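Local atomic coordinates of lyase/mutase (Burkholderia cenocepacia, PDB entry 4LSB), a protein that is a lyase/mutase of the phosphoenolpyruvate phosphomutase family, with a TIM-barrel fold, and holds a magnesium ion. Residues R173-T178 with P196-A201; A180-Y185 with A205-A210; A184-G189 with V211-N216. All coordinates share one frame; numbering follows the deposited sequence.

Overall arrangement
All three contacts join helix 175-187 to the parts that follow it in the barrel, and they follow the helix from its start to its end. Interaction 1 is a buried contact, apolar inside with an arginine at its exposed margin, between the first turn and the loop after strand 192-194. Interaction 2, partly buried, sets the middle of the helix against helix 201-211 through aliphatic side chains. In interaction 3, also partly buried, the last turn meets the end of helix 201-211 and the turn beyond it, and here a polar bond joins the parts. V207 packs on I198 and L175 of interaction 1, while L182 touches V211 of interaction 3.

Interaction 1 of 3, residues R173-T178 with P196-A201; sequences RDLDDT and PGITDA
I198 rests its CD1 methyl against two side chains from the first turn of helix 175-187, and this is where the contact is tight. The methyl lies 3.9 Å from L175 CD1 and 4.0 Å from T178 CG2. It meets them differently: the leucine side chain crosses the isoleucine at about a right angle, whereas threonine and isoleucine reach toward each other, tip to tip. An isoleucine suits the place because its long branch can bridge from the loop to the helix. T178 presents a methyl here because its CG2 stands anti to the backbone N; its hydroxyl OG1 turns back to donate to D174 O at 2.8 Å, arriving above the carbonyl plane. That carbonyl also accepts from T178 N, so two donors grip it. V207 of helix 201-211 packs on both L175 and I198.

The other part is looser. R173, on the exposed side, bends at chi3 (64°) and brings NH1 to 3.8 Å from the O of the buried G197, too far for a hydrogen bond, with the oxygen placed obliquely to the guanidinium. G197 has a positive phi of 100°, at which a side chain would be jammed against the preceding carbonyl oxygen, so glycine fits this bend. Nearby, D174 is the N-cap of helix 175-187, its OD1 accepting from D177 N, and across the contact D200 likewise caps helix 201-211 through E203 N. Aspartate suits both positions, since its short carboxylate can fold back onto backbone N-H groups at the start of a helix.

The loop 196-201 follows strand 192-194 and leads into the next helix, so the contact lies at the C-terminal ends of the strands, the end that carries the active site in a TIM barrel.

Interaction 2 of 3, residues A180-Y185 with A205-A210; sequences ARLVAY and AAVTRA
L182 and V207 meet between two neighbouring helices, their side chains crossing obliquely. The touching atoms are L182 CD1 and V207 CG1, 3.8 Å apart. The bond from CA to CB of the leucine already points at the other helix, and with chi2 at 180° its chain extends CD1 further across. V207 holds CG1 anti to its backbone N (chi1 179°), which offers that methyl to the leucine. A flexible, reaching leucine and a compact, branched valine suit two buried positions whose backbones stand apart: their CA atoms are 8.5 Å from each other.

About one turn along helix 201-211 the helices come closer, with 7.4 Å between V183 CA and A210 CA. A small alanine fits this approach. The CG2 methyl of V183 comes 4.0 Å from A210 O, a packing contact of a methyl with a carbonyl oxygen.

R181 and Y185 take no part in the contact and pair with each other instead. R181 NH1 donates to Y185 OH at 3.1 Å with the hydroxyl in the guanidinium plane, and the arginine also forms a salt bridge with D177. Meanwhile L182 packs inward on L193 of strand 192-194.

One side of helix 175-187 thus faces the strand and another faces its neighbour, the side-by-side packing of consecutive helices in the outer layer of a TIM barrel.

Interaction 3 of 3, residues A184-G189 with V211-N216; sequences AYRDAG and VGAPVN
The guanidinium of R186 has V211 O at its edge, near but tilted from its plane, and the oxygen accepts from NH1 at 3.0 Å with an N-H...O angle of 150°. In the TIM barrel this bond joins the end of helix 175-187 to the turn that leads from helix 201-211 into strand 215-218. Seen from the carbonyl, the donor sits above the plane and not on a lone pair. D187 also meets the group, tilted from its plane: OD1 uses its syn lone pair to take a hydrogen bond from R186 NH2 at 2.7 Å, part of a salt bridge, and a weak one from NE.

An arginine suits the site because it can pair with an aspartate and still reach a carbonyl at the end of the neighbouring helix. G189, with positive phi, forms a Schellman motif after the last turn, and G212 follows helix 201-211 with positive phi; glycine readily adopts such angles.

The aliphatic part of R186 packs too, its CD 3.2 Å from V211 O. With CG anti to the backbone N (chi1 -178°), the chain runs past the small A213, whose CB methyl lies 3.9 Å from R186 CG and 4.0 Å from R186 CD.

Interaction 1 of 3, residues R173-T178 with P196-A201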
ATOM      1  N   ARG B 173     -13.034  17.616 -24.813  1.00 33.40           N
ATOM      2  CA  ARG B 173     -13.079  16.332 -25.507  1.00 33.47           C
ATOM      3  C   ARG B 173     -13.085  16.573 -27.015  1.00 32.52           C
ATOM      4  O   ARG B 173     -13.993  16.176 -27.703  1.00 34.81           O
ATOM      5  CB  ARG B 173     -14.307  15.517 -25.072  1.00 35.40           C
ATOM      6  CG  ARG B 173     -14.318  15.195 -23.585  1.00 38.10           C
ATOM      7  CD  ARG B 173     -15.576  14.437 -23.203  1.00 41.64           C
ATOM      8  NE  ARG B 173     -15.568  13.146 -23.884  1.00 42.78           N
ATOM      9  CZ  ARG B 173     -14.947  12.061 -23.434  1.00 40.79           C
ATOM     10  NH1 ARG B 173     -14.290  12.077 -22.275  1.00 40.83           N
ATOM     11  NH2 ARG B 173     -14.992  10.952 -24.146  1.00 41.33           N
ATOM     12  N   ASP B 174     -12.050  17.213 -27.516  1.00 32.74           N
ATOM     13  CA  ASP B 174     -11.918  17.537 -28.926  1.00 33.73           C
ATOM     14  C   ASP B 174     -10.827  16.654 -29.541  1.00 31.87           C
ATOM     15  O   ASP B 174      -9.620  16.852 -29.294  1.00 28.37           O
ATOM     16  CB  ASP B 174     -11.560  19.025 -29.052  1.00 37.61           C
ATOM     17  CG  ASP B 174     -11.323  19.486 -30.503  1.00 40.27           C
ATOM     18  OD1 ASP B 174     -10.476  18.915 -31.220  1.00 41.41           O
ATOM     19  OD2 ASP B 174     -11.962  20.471 -30.922  1.00 52.22           O
ATOM     20  N   LEU B 175     -11.250  15.675 -30.332  1.00 30.29           N
ATOM     21  CA  LEU B 175     -10.343  14.687 -30.930  1.00 30.16           C
ATOM     22  C   LEU B 175      -9.313  15.338 -31.825  1.00 30.30           C
ATOM     23  O   LEU B 175      -8.141  15.005 -31.823  1.00 27.11           O
ATOM     24  CB  LEU B 175     -11.160  13.660 -31.738  1.00 31.18           C
ATOM     25  CG  LEU B 175     -10.425  12.456 -32.367  1.00 31.05           C
ATOM     26  CD1 LEU B 175      -9.731  11.669 -31.276  1.00 28.75           C
ATOM     27  CD2 LEU B 175     -11.380  11.542 -33.142  1.00 31.21           C
ATOM     28  N   ASP B 176      -9.755  16.294 -32.621  1.00 29.28           N
ATOM     29  CA  ASP B 176      -8.851  16.891 -33.547  1.00 29.77           C
ATOM     30  C   ASP B 176      -7.751  17.767 -32.919  1.00 27.31           C
ATOM     31  O   ASP B 176      -6.641  17.712 -33.378  1.00 25.92           O
ATOM     32  CB  ASP B 176      -9.640  17.621 -34.605  1.00 33.26           C
ATOM     33  CG  ASP B 176     -10.414  16.660 -35.457  1.00 37.75           C
ATOM     34  OD1 ASP B 176      -9.839  16.137 -36.447  1.00 40.82           O
ATOM     35  OD2 ASP B 176     -11.587  16.389 -35.103  1.00 39.57           O
ATOM     36  N   ASP B 177      -8.045  18.545 -31.874  1.00 27.77           N
ATOM     37  CA  ASP B 177      -6.971  19.283 -31.174  1.00 27.57           C
ATOM     38  C   ASP B 177      -6.027  18.295 -30.489  1.00 27.36           C
ATOM     39  O   ASP B 177      -4.805  18.460 -30.479  1.00 25.36           O
ATOM     40  CB  ASP B 177      -7.494  20.235 -30.092  1.00 30.40           C
ATOM     41  CG  ASP B 177      -6.372  21.188 -29.552  1.00 30.93           C
ATOM     42  OD1 ASP B 177      -5.880  21.987 -30.353  1.00 31.48           O
ATOM     43  OD2 ASP B 177      -5.982  21.148 -28.347  1.00 33.18           O
ATOM     44  N   THR B 178      -6.626  17.279 -29.899  1.00 25.20           N
ATOM     45  CA  THR B 178      -5.876  16.289 -29.160  1.00 23.49           C
ATOM     46  C   THR B 178      -4.903  15.577 -30.105  1.00 22.33           C
ATOM     47  O   THR B 178      -3.729  15.452 -29.785  1.00 22.17           O
ATOM     48  CB  THR B 178      -6.821  15.354 -28.434  1.00 22.81           C
ATOM     49  OG1 THR B 178      -7.648  16.101 -27.526  1.00 23.66           O
ATOM     50  CG2 THR B 178      -6.023  14.305 -27.634  1.00 22.45           C
ATOM     51  N   PRO B 196      -5.023  10.583 -22.168  1.00 20.51           N
ATOM     52  CA  PRO B 196      -5.903   9.903 -21.240  1.00 19.67           C
ATOM     53  C   PRO B 196      -7.332  10.433 -21.364  1.00 21.66           C
ATOM     54  O   PRO B 196      -7.539  11.610 -21.668  1.00 21.16           O
ATOM     55  CB  PRO B 196      -5.286  10.191 -19.876  1.00 20.12           C
ATOM     56  CG  PRO B 196      -4.423  11.376 -20.085  1.00 19.61           C
ATOM     57  CD  PRO B 196      -3.987  11.367 -21.477  1.00 19.88           C
ATOM     58  N   GLY B 197      -8.307   9.549 -21.197  1.00 24.24           N
ATOM     59  CA  GLY B 197      -9.708   9.970 -21.432  1.00 24.91           C
ATOM     60  C   GLY B 197     -10.341   9.611 -22.752  1.00 27.24           C
ATOM     61  O   GLY B 197     -11.559   9.532 -22.828  1.00 30.78           O
ATOM     62  N   ILE B 198      -9.557   9.407 -23.808  1.00 28.31           N
ATOM     63  CA  ILE B 198     -10.078   8.818 -25.041  1.00 28.41           C
ATOM     64  C   ILE B 198     -10.294   7.294 -24.875  1.00 29.22           C
ATOM     65  O   ILE B 198      -9.348   6.513 -24.695  1.00 30.23           O
ATOM     66  CB  ILE B 198      -9.182   9.086 -26.251  1.00 27.49           C
ATOM     67  CG1 ILE B 198      -8.847  10.563 -26.350  1.00 27.51           C
ATOM     68  CG2 ILE B 198      -9.878   8.634 -27.527  1.00 26.09           C
ATOM     69  CD1 ILE B 198      -8.259  10.948 -27.685  1.00 28.20           C
ATOM     70  N   THR B 199     -11.562   6.887 -24.901  1.00 29.32           N
ATOM     71  CA  THR B 199     -11.942   5.511 -24.620  1.00 29.70           C
ATOM     72  C   THR B 199     -12.669   4.847 -25.789  1.00 26.44           C
ATOM     73  O   THR B 199     -12.775   3.632 -25.807  1.00 23.09           O
ATOM     74  CB  THR B 199     -12.867   5.418 -23.362  1.00 30.77           C
ATOM     75  OG1 THR B 199     -13.900   6.397 -23.473  1.00 36.36           O
ATOM     76  CG2 THR B 199     -12.089   5.711 -22.073  1.00 33.68           C
ATOM     77  N   ASP B 200     -13.172   5.645 -26.731  1.00 26.24           N
ATOM     78  CA  ASP B 200     -13.985   5.112 -27.824  1.00 25.73           C
ATOM     79  C   ASP B 200     -13.070   4.430 -28.841  1.00 23.27           C
ATOM     80  O   ASP B 200     -12.017   4.945 -29.221  1.00 20.60           O
ATOM     81  CB  ASP B 200     -14.817   6.235 -28.452  1.00 27.17           C
ATOM     82  CG  ASP B 200     -15.512   5.803 -29.692  1.00 28.60           C
ATOM     83  OD1 ASP B 200     -16.598   5.240 -29.542  1.00 33.92           O
ATOM     84  OD2 ASP B 200     -14.957   5.961 -30.796  1.00 27.31           O
ATOM     85  N   ALA B 201     -13.463   3.233 -29.257  1.00 21.97           N
ATOM     86  CA  ALA B 201     -12.606   2.438 -30.139  1.00 22.02           C
ATOM     87  C   ALA B 201     -12.285   3.189 -31.425  1.00 22.10           C
ATOM     88  O   ALA B 201     -11.144   3.155 -31.893  1.00 21.84           O
ATOM     89  CB  ALA B 201     -13.231   1.096 -30.469  1.00 22.37           C
TER

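Interaction 2 of 3, residues A180-Y185 with A205-A210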
ATOM      1  N   ALA B 180      -3.766  16.696 -32.928  1.00 23.26           N
ATOM      2  CA  ALA B 180      -2.797  17.646 -33.462  1.00 23.72           C
ATOM      3  C   ALA B 180      -1.687  17.845 -32.463  1.00 23.09           C
ATOM      4  O   ALA B 180      -0.532  17.904 -32.816  1.00 22.94           O
ATOM      5  CB  ALA B 180      -3.451  18.964 -33.806  1.00 24.60           C
ATOM      6  N   ARG B 181      -2.035  17.987 -31.197  1.00 26.80           N
ATOM      7  CA  ARG B 181      -1.012  18.097 -30.122  1.00 23.89           C
ATOM      8  C   ARG B 181      -0.083  16.878 -30.113  1.00 22.92           C
ATOM      9  O   ARG B 181       1.168  16.993 -30.063  1.00 23.52           O
ATOM     10  CB  ARG B 181      -1.715  18.244 -28.784  1.00 25.34           C
ATOM     11  CG  ARG B 181      -2.291  19.654 -28.563  1.00 26.82           C
ATOM     12  CD  ARG B 181      -3.036  19.752 -27.235  1.00 27.93           C
ATOM     13  NE  ARG B 181      -3.438  21.145 -27.008  1.00 29.66           N
ATOM     14  CZ  ARG B 181      -2.662  22.106 -26.513  1.00 31.81           C
ATOM     15  NH1 ARG B 181      -1.416  21.856 -26.128  1.00 33.27           N
ATOM     16  NH2 ARG B 181      -3.146  23.332 -26.376  1.00 31.84           N
ATOM     17  N   LEU B 182      -0.678  15.689 -30.175  1.00 20.77           N
ATOM     18  CA  LEU B 182       0.119  14.464 -30.088  1.00 19.51           C
ATOM     19  C   LEU B 182       1.045  14.373 -31.250  1.00 19.17           C
ATOM     20  O   LEU B 182       2.178  13.962 -31.109  1.00 18.66           O
ATOM     21  CB  LEU B 182      -0.707  13.180 -30.015  1.00 18.19           C
ATOM     22  CG  LEU B 182      -1.551  12.999 -28.771  1.00 18.96           C
ATOM     23  CD1 LEU B 182      -2.312  11.679 -28.871  1.00 18.86           C
ATOM     24  CD2 LEU B 182      -0.705  13.001 -27.516  1.00 19.66           C
ATOM     25  N   VAL B 183       0.546  14.729 -32.425  1.00 19.99           N
ATOM     26  CA  VAL B 183       1.393  14.753 -33.616  1.00 19.69           C
ATOM     27  C   VAL B 183       2.548  15.793 -33.461  1.00 20.75           C
ATOM     28  O   VAL B 183       3.681  15.566 -33.863  1.00 19.95           O
ATOM     29  CB  VAL B 183       0.533  15.101 -34.855  1.00 21.55           C
ATOM     30  CG1 VAL B 183       1.419  15.463 -36.039  1.00 22.33           C
ATOM     31  CG2 VAL B 183      -0.380  13.941 -35.187  1.00 21.43           C
ATOM     32  N   ALA B 184       2.240  16.907 -32.839  1.00 21.24           N
ATOM     33  CA  ALA B 184       3.249  17.950 -32.656  1.00 22.33           C
ATOM     34  C   ALA B 184       4.320  17.505 -31.637  1.00 21.42           C
ATOM     35  O   ALA B 184       5.508  17.809 -31.797  1.00 19.77           O
ATOM     36  CB  ALA B 184       2.606  19.235 -32.218  1.00 21.77           C
ATOM     37  N   TYR B 185       3.873  16.813 -30.605  1.00 20.70           N
ATOM     38  CA  TYR B 185       4.766  16.231 -29.616  1.00 20.42           C
ATOM     39  C   TYR B 185       5.651  15.130 -30.245  1.00 19.99           C
ATOM     40  O   TYR B 185       6.836  15.068 -29.961  1.00 19.78           O
ATOM     41  CB  TYR B 185       3.962  15.690 -28.418  1.00 20.82           C
ATOM     42  CG  TYR B 185       3.018  16.671 -27.717  1.00 21.55           C
ATOM     43  CD1 TYR B 185       3.139  18.069 -27.894  1.00 22.80           C
ATOM     44  CD2 TYR B 185       2.014  16.220 -26.862  1.00 21.56           C
ATOM     45  CE1 TYR B 185       2.280  18.972 -27.249  1.00 23.34           C
ATOM     46  CE2 TYR B 185       1.180  17.107 -26.206  1.00 22.21           C
ATOM     47  CZ  TYR B 185       1.320  18.499 -26.400  1.00 23.11           C
ATOM     48  OH  TYR B 185       0.459  19.387 -25.794  1.00 24.83           O
ATOM     49  N   ALA B 205      -8.566   4.359 -32.714  1.00 16.12           N
ATOM     50  CA  ALA B 205      -7.978   3.962 -33.993  1.00 17.03           C
ATOM     51  C   ALA B 205      -7.538   5.157 -34.839  1.00 17.38           C
ATOM     52  O   ALA B 205      -6.572   5.096 -35.567  1.00 18.28           O
ATOM     53  CB  ALA B 205      -8.932   3.108 -34.766  1.00 18.69           C
ATOM     54  N   ALA B 206      -8.281   6.247 -34.761  1.00 17.67           N
ATOM     55  CA  ALA B 206      -7.924   7.489 -35.462  1.00 17.73           C
ATOM     56  C   ALA B 206      -6.665   8.121 -34.882  1.00 17.19           C
ATOM     57  O   ALA B 206      -5.880   8.703 -35.607  1.00 16.58           O
ATOM     58  CB  ALA B 206      -9.057   8.482 -35.379  1.00 18.58           C
ATOM     59  N   VAL B 207      -6.558   8.098 -33.573  1.00 16.29           N
ATOM     60  CA  VAL B 207      -5.292   8.515 -32.907  1.00 16.55           C
ATOM     61  C   VAL B 207      -4.091   7.691 -33.392  1.00 16.03           C
ATOM     62  O   VAL B 207      -3.101   8.267 -33.800  1.00 15.80           O
ATOM     63  CB  VAL B 207      -5.363   8.429 -31.366  1.00 15.98           C
ATOM     64  CG1 VAL B 207      -4.044   8.839 -30.765  1.00 16.49           C
ATOM     65  CG2 VAL B 207      -6.405   9.403 -30.885  1.00 16.66           C
ATOM     66  N   THR B 208      -4.188   6.374 -33.356  1.00 15.78           N
ATOM     67  CA  THR B 208      -3.016   5.556 -33.687  1.00 16.67           C
ATOM     68  C   THR B 208      -2.655   5.714 -35.172  1.00 17.32           C
ATOM     69  O   THR B 208      -1.466   5.730 -35.546  1.00 18.96           O
ATOM     70  CB  THR B 208      -3.257   4.069 -33.351  1.00 17.02           C
ATOM     71  OG1 THR B 208      -4.304   3.528 -34.176  1.00 16.89           O
ATOM     72  CG2 THR B 208      -3.703   3.887 -31.888  1.00 17.18           C
ATOM     73  N   ARG B 209      -3.670   5.777 -36.036  1.00 18.77           N
ATOM     74  CA  ARG B 209      -3.386   5.983 -37.466  1.00 21.00           C
ATOM     75  C   ARG B 209      -2.669   7.315 -37.754  1.00 21.31           C
ATOM     76  O   ARG B 209      -1.681   7.364 -38.519  1.00 22.02           O
ATOM     77  CB  ARG B 209      -4.679   5.896 -38.309  1.00 23.02           C
ATOM     78  CG  ARG B 209      -4.436   5.520 -39.778  1.00 25.75           C
ATOM     79  CD  ARG B 209      -5.771   5.452 -40.565  1.00 27.00           C
ATOM     80  NE  ARG B 209      -6.298   6.803 -40.567  1.00 29.05           N
ATOM     81  CZ  ARG B 209      -5.952   7.750 -41.437  1.00 31.80           C
ATOM     82  NH1 ARG B 209      -5.155   7.478 -42.480  1.00 31.87           N
ATOM     83  NH2 ARG B 209      -6.448   8.964 -41.300  1.00 34.46           N
ATOM     84  N   ALA B 210      -3.186   8.387 -37.185  1.00 20.55           N
ATOM     85  CA  ALA B 210      -2.589   9.717 -37.370  1.00 21.65           C
ATOM     86  C   ALA B 210      -1.207   9.865 -36.721  1.00 20.55           C
ATOM     87  O   ALA B 210      -0.367  10.556 -37.238  1.00 19.64           O
ATOM     88  CB  ALA B 210      -3.490  10.801 -36.797  1.00 22.23           C
TER

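Interaction 3 of 3, residues A184-G189 with V211-N216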
ATOM      1  N   ALA B 184       2.240  16.907 -32.839  1.00 21.24           N
ATOM      2  CA  ALA B 184       3.249  17.950 -32.656  1.00 22.33           C
ATOM      3  C   ALA B 184       4.320  17.505 -31.637  1.00 21.42           C
ATOM      4  O   ALA B 184       5.508  17.809 -31.797  1.00 19.77           O
ATOM      5  CB  ALA B 184       2.606  19.235 -32.218  1.00 21.77           C
ATOM      6  N   TYR B 185       3.873  16.813 -30.605  1.00 20.70           N
ATOM      7  CA  TYR B 185       4.766  16.231 -29.616  1.00 20.42           C
ATOM      8  C   TYR B 185       5.651  15.130 -30.245  1.00 19.99           C
ATOM      9  O   TYR B 185       6.836  15.068 -29.961  1.00 19.78           O
ATOM     10  CB  TYR B 185       3.962  15.690 -28.418  1.00 20.82           C
ATOM     11  CG  TYR B 185       3.018  16.671 -27.717  1.00 21.55           C
ATOM     12  CD1 TYR B 185       3.139  18.069 -27.894  1.00 22.80           C
ATOM     13  CD2 TYR B 185       2.014  16.220 -26.862  1.00 21.56           C
ATOM     14  CE1 TYR B 185       2.280  18.972 -27.249  1.00 23.34           C
ATOM     15  CE2 TYR B 185       1.180  17.107 -26.206  1.00 22.21           C
ATOM     16  CZ  TYR B 185       1.320  18.499 -26.400  1.00 23.11           C
ATOM     17  OH  TYR B 185       0.459  19.387 -25.794  1.00 24.83           O
ATOM     18  N   ARG B 186       5.078  14.296 -31.106  1.00 19.83           N
ATOM     19  CA  ARG B 186       5.822  13.281 -31.846  1.00 20.83           C
ATOM     20  C   ARG B 186       6.878  13.995 -32.706  1.00 22.30           C
ATOM     21  O   ARG B 186       8.041  13.596 -32.748  1.00 20.16           O
ATOM     22  CB  ARG B 186       4.875  12.466 -32.735  1.00 22.02           C
ATOM     23  CG  ARG B 186       5.543  11.358 -33.514  1.00 23.29           C
ATOM     24  CD  ARG B 186       4.768  11.049 -34.764  1.00 24.32           C
ATOM     25  NE  ARG B 186       4.911  12.091 -35.792  1.00 24.09           N
ATOM     26  CZ  ARG B 186       4.000  12.351 -36.723  1.00 26.32           C
ATOM     27  NH1 ARG B 186       2.870  11.676 -36.756  1.00 28.63           N
ATOM     28  NH2 ARG B 186       4.219  13.291 -37.642  1.00 25.81           N
ATOM     29  N   ASP B 187       6.472  15.072 -33.385  1.00 22.77           N
ATOM     30  CA  ASP B 187       7.421  15.753 -34.258  1.00 25.47           C
ATOM     31  C   ASP B 187       8.524  16.444 -33.470  1.00 25.19           C
ATOM     32  O   ASP B 187       9.636  16.565 -33.951  1.00 27.35           O
ATOM     33  CB  ASP B 187       6.716  16.748 -35.167  1.00 24.87           C
ATOM     34  CG  ASP B 187       5.893  16.068 -36.212  1.00 26.15           C
ATOM     35  OD1 ASP B 187       6.023  14.836 -36.384  1.00 25.69           O
ATOM     36  OD2 ASP B 187       5.072  16.780 -36.839  1.00 28.09           O
ATOM     37  N   ALA B 188       8.219  16.842 -32.244  1.00 23.67           N
ATOM     38  CA  ALA B 188       9.251  17.337 -31.364  1.00 24.59           C
ATOM     39  C   ALA B 188      10.224  16.276 -30.807  1.00 23.26           C
ATOM     40  O   ALA B 188      11.221  16.657 -30.217  1.00 23.47           O
ATOM     41  CB  ALA B 188       8.634  18.148 -30.251  1.00 25.51           C
ATOM     42  N   GLY B 189       9.915  14.980 -30.962  1.00 21.79           N
ATOM     43  CA  GLY B 189      10.819  13.862 -30.608  1.00 20.19           C
ATOM     44  C   GLY B 189      10.261  12.893 -29.551  1.00 19.24           C
ATOM     45  O   GLY B 189      10.946  11.994 -29.069  1.00 18.31           O
ATOM     46  N   VAL B 211      -1.008   9.276 -35.558  1.00 20.30           N
ATOM     47  CA  VAL B 211       0.247   9.431 -34.831  1.00 19.30           C
ATOM     48  C   VAL B 211       1.346   8.522 -35.411  1.00 20.60           C
ATOM     49  O   VAL B 211       2.475   8.964 -35.575  1.00 19.83           O
ATOM     50  CB  VAL B 211       0.008   9.187 -33.344  1.00 19.65           C
ATOM     51  CG1 VAL B 211       1.312   8.981 -32.601  1.00 19.29           C
ATOM     52  CG2 VAL B 211      -0.726  10.327 -32.749  1.00 19.66           C
ATOM     53  N   GLY B 212       1.000   7.272 -35.738  1.00 20.79           N
ATOM     54  CA  GLY B 212       1.946   6.316 -36.303  1.00 22.52           C
ATOM     55  C   GLY B 212       2.932   5.731 -35.267  1.00 21.63           C
ATOM     56  O   GLY B 212       3.054   4.530 -35.122  1.00 23.72           O
ATOM     57  N   ALA B 213       3.637   6.601 -34.566  1.00 21.10           N
ATOM     58  CA  ALA B 213       4.530   6.217 -33.462  1.00 19.30           C
ATOM     59  C   ALA B 213       3.701   5.539 -32.350  1.00 17.87           C
ATOM     60  O   ALA B 213       2.478   5.625 -32.359  1.00 19.34           O
ATOM     61  CB  ALA B 213       5.206   7.473 -32.939  1.00 18.56           C
ATOM     62  N   PRO B 214       4.354   4.867 -31.404  1.00 16.80           N
ATOM     63  CA  PRO B 214       3.609   4.147 -30.377  1.00 15.51           C
ATOM     64  C   PRO B 214       2.628   5.015 -29.599  1.00 14.86           C
ATOM     65  O   PRO B 214       2.976   6.106 -29.145  1.00 15.26           O
ATOM     66  CB  PRO B 214       4.696   3.652 -29.455  1.00 14.95           C
ATOM     67  CG  PRO B 214       5.868   3.403 -30.389  1.00 17.26           C
ATOM     68  CD  PRO B 214       5.807   4.607 -31.282  1.00 17.04           C
ATOM     69  N   VAL B 215       1.473   4.457 -29.321  1.00 14.27           N
ATOM     70  CA  VAL B 215       0.451   5.121 -28.497  1.00 14.13           C
ATOM     71  C   VAL B 215       0.163   4.287 -27.250  1.00 14.15           C
ATOM     72  O   VAL B 215       0.057   3.049 -27.331  1.00 14.12           O
ATOM     73  CB  VAL B 215      -0.820   5.392 -29.326  1.00 13.79           C
ATOM     74  CG1 VAL B 215      -2.013   5.814 -28.459  1.00 13.58           C
ATOM     75  CG2 VAL B 215      -0.526   6.434 -30.394  1.00 14.30           C
ATOM     76  N   ASN B 216       0.069   4.960 -26.091  1.00 14.19           N
ATOM     77  CA  ASN B 216      -0.369   4.314 -24.843  1.00 14.01           C
ATOM     78  C   ASN B 216      -1.819   4.708 -24.656  1.00 14.49           C
ATOM     79  O   ASN B 216      -2.174   5.869 -24.856  1.00 14.52           O
ATOM     80  CB  ASN B 216       0.466   4.873 -23.666  1.00 13.90           C
ATOM     81  CG  ASN B 216       0.052   4.320 -22.310  1.00 14.02           C
ATOM     82  OD1 ASN B 216       0.719   3.461 -21.802  1.00 15.01           O
ATOM     83  ND2 ASN B 216      -0.988   4.884 -21.679  1.00 13.94           N
TER